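Local coordinates for TOG array regulator of axonemal microtubules protein 1 (Mus musculus, PDB 5DN7) that binds microtubules and promotes their polymerization through its TOG domains, supporting ciliogenesis and control of cilium length, the second of these domains being the part described here, at residues A[116-128]-A[155-168]. Residues are numbered along the deposited sequence; the frame is centred on the assembly and turned at random. Where two conformers were deposited one is given.
Sequences LADNKLVIKQEYM and HSRVREEVVNICIC
Tyr127 reaches across to Glu161, its OH donating to OE1 at 2.4 Å, a very short distance that should be read with caution. The carboxylate comes to the edge of the phenol ring, the two planes 63° apart. In Glu161 CG lies beside the backbone N (chi1 -75°) and the chain bends at chi2, placing CG over one face of the Arg157 guanidinium, whose opposite face is covered by Asn119 CA. The other carboxylate oxygen, OE2, accepts from Asn164 ND2 at 2.9 Å, almost straight, so OE2 is securely satisfied, and OE1 probably by Tyr127; Asn164 OD1 in turn is hydrogen-bonded to Tyr261 OH. Arg157, modelled in two conformers, extends along the turn before helix 121-138: in the conformer given, NE comes within 2.5 Å of Leu116 O at a poor angle of 115°, a doubtful bond, and NH2 lies 2.9 Å from Asp118 O. His155 caps its own helix, ND1 accepting from Arg157 N, while Ala117 CB rests on the imidazole face in a CH-pi contact. Next to these polar groups, Leu116 CD2 lies over the centre of one Tyr127 ring face and meets Ile165 CD1. The contact joins successive predicted HEAT repeats of the TOG solenoid, with helix 140-148 packing on Val162 and Ile165, and helix 80-97 touching Ile123 and Glu126.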
# COMPACT_ATOMS: atom_id res chain seq x y z
N LEU A 116 -6.05 2.18 5.02
CA LEU A 116 -4.77 2.57 5.59
C LEU A 116 -4.91 3.47 6.82
O LEU A 116 -3.96 3.61 7.61
CB LEU A 116 -3.93 3.29 4.55
CG LEU A 116 -3.46 2.57 3.28
CD1 LEU A 116 -2.55 3.54 2.56
CD2 LEU A 116 -2.75 1.27 3.58
N ALA A 117 -6.07 4.12 6.96
CA ALA A 117 -6.35 4.96 8.12
C ALA A 117 -6.55 4.12 9.36
O ALA A 117 -6.49 4.63 10.48
CB ALA A 117 -7.58 5.81 7.87
N ASP A 118 -6.81 2.83 9.16
CA ASP A 118 -7.16 1.94 10.26
C ASP A 118 -5.90 1.36 10.89
O ASP A 118 -5.17 0.59 10.27
CB ASP A 118 -8.09 0.83 9.77
CG ASP A 118 -8.57 -0.08 10.90
OD1 ASP A 118 -8.20 0.16 12.08
OD2 ASP A 118 -9.34 -1.02 10.61
N ASN A 119 -5.66 1.75 12.13
CA ASN A 119 -4.39 1.51 12.79
C ASN A 119 -4.30 0.12 13.43
O ASN A 119 -3.78 -0.02 14.53
CB ASN A 119 -4.16 2.59 13.86
CG ASN A 119 -2.73 2.64 14.33
OD1 ASN A 119 -1.81 2.48 13.53
ND2 ASN A 119 -2.53 2.84 15.64
N LYS A 120 -4.82 -0.90 12.76
CA LYS A 120 -4.86 -2.22 13.37
C LYS A 120 -3.96 -3.20 12.63
O LYS A 120 -3.95 -3.24 11.40
CB LYS A 120 -6.30 -2.76 13.43
CG LYS A 120 -7.20 -1.93 14.36
CD LYS A 120 -8.61 -2.48 14.40
CE LYS A 120 -9.48 -1.74 15.44
NZ LYS A 120 -9.63 -0.28 15.16
N LEU A 121 -3.22 -3.98 13.41
CA LEU A 121 -2.28 -4.91 12.83
C LEU A 121 -2.96 -5.93 11.91
O LEU A 121 -2.39 -6.26 10.88
CB LEU A 121 -1.48 -5.60 13.94
CG LEU A 121 -0.37 -6.57 13.55
CD1 LEU A 121 0.79 -6.52 14.56
CD2 LEU A 121 -0.93 -8.00 13.46
N VAL A 122 -4.13 -6.46 12.26
CA VAL A 122 -4.73 -7.48 11.36
C VAL A 122 -5.06 -6.88 9.96
O VAL A 122 -4.81 -7.49 8.88
CB VAL A 122 -6.01 -8.13 11.99
CG1 VAL A 122 -5.64 -9.18 13.04
CG2 VAL A 122 -6.92 -7.08 12.57
N ILE A 123 -5.55 -5.64 10.01
CA ILE A 123 -5.82 -4.88 8.82
C ILE A 123 -4.54 -4.69 8.00
O ILE A 123 -4.50 -5.08 6.84
CB ILE A 123 -6.44 -3.51 9.17
CG1 ILE A 123 -7.81 -3.73 9.79
CG2 ILE A 123 -6.54 -2.62 7.95
CD1 ILE A 123 -8.64 -4.75 9.06
N LYS A 124 -3.51 -4.13 8.61
CA LYS A 124 -2.22 -3.93 7.97
C LYS A 124 -1.63 -5.23 7.38
O LYS A 124 -1.05 -5.20 6.29
CB LYS A 124 -1.23 -3.30 8.96
CG LYS A 124 0.15 -3.10 8.38
CD LYS A 124 1.04 -2.27 9.29
CE LYS A 124 2.49 -2.37 8.82
NZ LYS A 124 3.49 -1.87 9.84
N GLN A 125 -1.81 -6.36 8.06
CA GLN A 125 -1.42 -7.65 7.50
C GLN A 125 -2.08 -7.85 6.13
O GLN A 125 -1.40 -8.13 5.11
CB GLN A 125 -1.82 -8.81 8.41
CG GLN A 125 -0.84 -9.14 9.50
CD GLN A 125 -1.37 -10.18 10.47
OE1 GLN A 125 -2.53 -10.61 10.36
NE2 GLN A 125 -0.55 -10.56 11.45
N GLU A 126 -3.40 -7.68 6.11
CA GLU A 126 -4.08 -7.91 4.83
C GLU A 126 -3.72 -6.88 3.75
O GLU A 126 -3.49 -7.26 2.58
CB GLU A 126 -5.59 -7.97 5.04
CG GLU A 126 -6.00 -9.11 5.96
CD GLU A 126 -5.53 -10.47 5.45
OE1 GLU A 126 -5.48 -10.66 4.21
OE2 GLU A 126 -5.19 -11.34 6.28
N TYR A 127 -3.64 -5.60 4.08
CA TYR A 127 -3.38 -4.69 2.97
C TYR A 127 -1.92 -4.76 2.51
O TYR A 127 -1.64 -4.52 1.33
CB TYR A 127 -3.81 -3.24 3.28
CG TYR A 127 -3.10 -2.43 4.33
CD1 TYR A 127 -1.76 -2.08 4.20
CD2 TYR A 127 -3.82 -1.91 5.41
CE1 TYR A 127 -1.13 -1.28 5.16
CE2 TYR A 127 -3.21 -1.12 6.37
CZ TYR A 127 -1.88 -0.80 6.24
OH TYR A 127 -1.29 -0.01 7.20
N MET A 128 -1.00 -5.13 3.38
CA MET A 128 0.38 -5.35 2.93
C MET A 128 0.44 -6.55 1.97
O MET A 128 1.15 -6.50 0.92
CB MET A 128 1.33 -5.56 4.11
CG MET A 128 1.68 -4.30 4.92
SD MET A 128 2.12 -2.86 3.90
CE MET A 128 3.44 -3.50 2.85
N HIS A 155 -5.73 12.34 5.83
CA HIS A 155 -5.44 11.53 7.02
C HIS A 155 -3.94 11.23 7.09
O HIS A 155 -3.38 10.61 6.18
CB HIS A 155 -6.25 10.24 7.02
CG HIS A 155 -6.43 9.64 8.38
ND1 HIS A 155 -5.36 9.30 9.20
CD2 HIS A 155 -7.55 9.31 9.08
CE1 HIS A 155 -5.82 8.80 10.33
NE2 HIS A 155 -7.14 8.78 10.28
N SER A 156 -3.27 11.68 8.14
CA SER A 156 -1.83 11.50 8.24
C SER A 156 -1.38 10.01 8.34
O SER A 156 -0.24 9.69 7.96
CB SER A 156 -1.27 12.30 9.43
OG SER A 156 -1.85 11.90 10.65
N ARG A 157 -2.24 9.10 8.80
CA ARG A 157 -1.83 7.69 8.79
C ARG A 157 -1.78 7.15 7.36
O ARG A 157 -0.94 6.29 7.06
CB ARG A 157 -2.75 6.81 9.64
CG ARG A 157 -2.18 5.39 9.79
CD ARG A 157 -3.06 4.45 10.58
NE ARG A 157 -3.19 3.16 9.91
CZ ARG A 157 -2.28 2.19 9.97
NH1 ARG A 157 -1.17 2.36 10.68
NH2 ARG A 157 -2.48 1.05 9.32
N VAL A 158 -2.64 7.65 6.48
CA VAL A 158 -2.59 7.30 5.07
C VAL A 158 -1.24 7.70 4.50
O VAL A 158 -0.58 6.90 3.86
CB VAL A 158 -3.72 7.98 4.26
CG1 VAL A 158 -3.46 7.86 2.75
CG2 VAL A 158 -5.06 7.36 4.63
N ARG A 159 -0.83 8.94 4.77
CA ARG A 159 0.46 9.44 4.27
C ARG A 159 1.63 8.60 4.80
O ARG A 159 2.53 8.18 4.04
CB ARG A 159 0.62 10.93 4.64
CG ARG A 159 -0.55 11.81 4.13
CD ARG A 159 -0.20 13.28 4.02
NE ARG A 159 0.21 13.88 5.29
CZ ARG A 159 -0.63 14.29 6.24
NH1 ARG A 159 -1.95 14.16 6.08
NH2 ARG A 159 -0.15 14.84 7.36
N GLU A 160 1.59 8.36 6.11
CA GLU A 160 2.60 7.55 6.79
C GLU A 160 2.77 6.17 6.14
O GLU A 160 3.87 5.77 5.81
CB GLU A 160 2.25 7.39 8.26
CG GLU A 160 3.42 6.90 9.12
CD GLU A 160 3.00 6.38 10.51
OE1 GLU A 160 1.95 6.80 11.06
OE2 GLU A 160 3.75 5.54 11.05
N GLU A 161 1.65 5.48 5.96
CA GLU A 161 1.63 4.16 5.34
C GLU A 161 1.98 4.15 3.86
O GLU A 161 2.54 3.17 3.38
CB GLU A 161 0.26 3.52 5.54
CG GLU A 161 0.07 3.04 6.96
CD GLU A 161 1.13 2.03 7.37
OE1 GLU A 161 0.95 0.82 7.09
OE2 GLU A 161 2.15 2.43 7.97
N VAL A 162 1.65 5.21 3.13
CA VAL A 162 2.14 5.36 1.77
C VAL A 162 3.67 5.31 1.78
O VAL A 162 4.30 4.55 1.01
CB VAL A 162 1.67 6.69 1.12
CG1 VAL A 162 2.49 6.97 -0.15
CG2 VAL A 162 0.19 6.63 0.80
N VAL A 163 4.26 6.12 2.66
CA VAL A 163 5.72 6.11 2.74
C VAL A 163 6.26 4.72 3.15
O VAL A 163 7.22 4.21 2.56
CB VAL A 163 6.25 7.17 3.72
CG1 VAL A 163 7.78 7.22 3.67
CG2 VAL A 163 5.67 8.52 3.39
N ASN A 164 5.61 4.07 4.11
CA ASN A 164 6.11 2.76 4.53
C ASN A 164 6.00 1.70 3.44
O ASN A 164 6.85 0.81 3.33
CB ASN A 164 5.39 2.26 5.79
CG ASN A 164 5.87 2.94 7.07
OD1 ASN A 164 7.05 3.30 7.22
ND2 ASN A 164 4.96 3.11 8.02
N ILE A 165 4.95 1.78 2.64
CA ILE A 165 4.76 0.84 1.53
C ILE A 165 5.83 1.09 0.46
O ILE A 165 6.32 0.15 -0.18
CB ILE A 165 3.33 0.94 0.95
CG1 ILE A 165 2.32 0.36 1.95
CG2 ILE A 165 3.19 0.21 -0.37
CD1 ILE A 165 0.85 0.76 1.62
N CYS A 166 6.19 2.37 0.27
CA CYS A 166 7.34 2.67 -0.58
C CYS A 166 8.63 2.01 -0.04
O CYS A 166 9.38 1.37 -0.82
CB CYS A 166 7.53 4.19 -0.71
SG CYS A 166 6.22 4.97 -1.70
N ILE A 167 8.88 2.13 1.26
CA ILE A 167 10.06 1.51 1.87
C ILE A 167 10.08 0.00 1.63
O ILE A 167 11.09 -0.59 1.22
CB ILE A 167 10.13 1.75 3.39
CG1 ILE A 167 10.27 3.23 3.69
CG2 ILE A 167 11.29 0.93 4.03
CD1 ILE A 167 10.03 3.57 5.15
N CYS A 168 8.93 -0.60 1.87
CA CYS A 168 8.75 -2.02 1.68
C CYS A 168 9.11 -2.44 0.23
O CYS A 168 9.86 -3.40 -0.02
CB CYS A 168 7.31 -2.38 2.04
SG CYS A 168 6.87 -4.10 1.78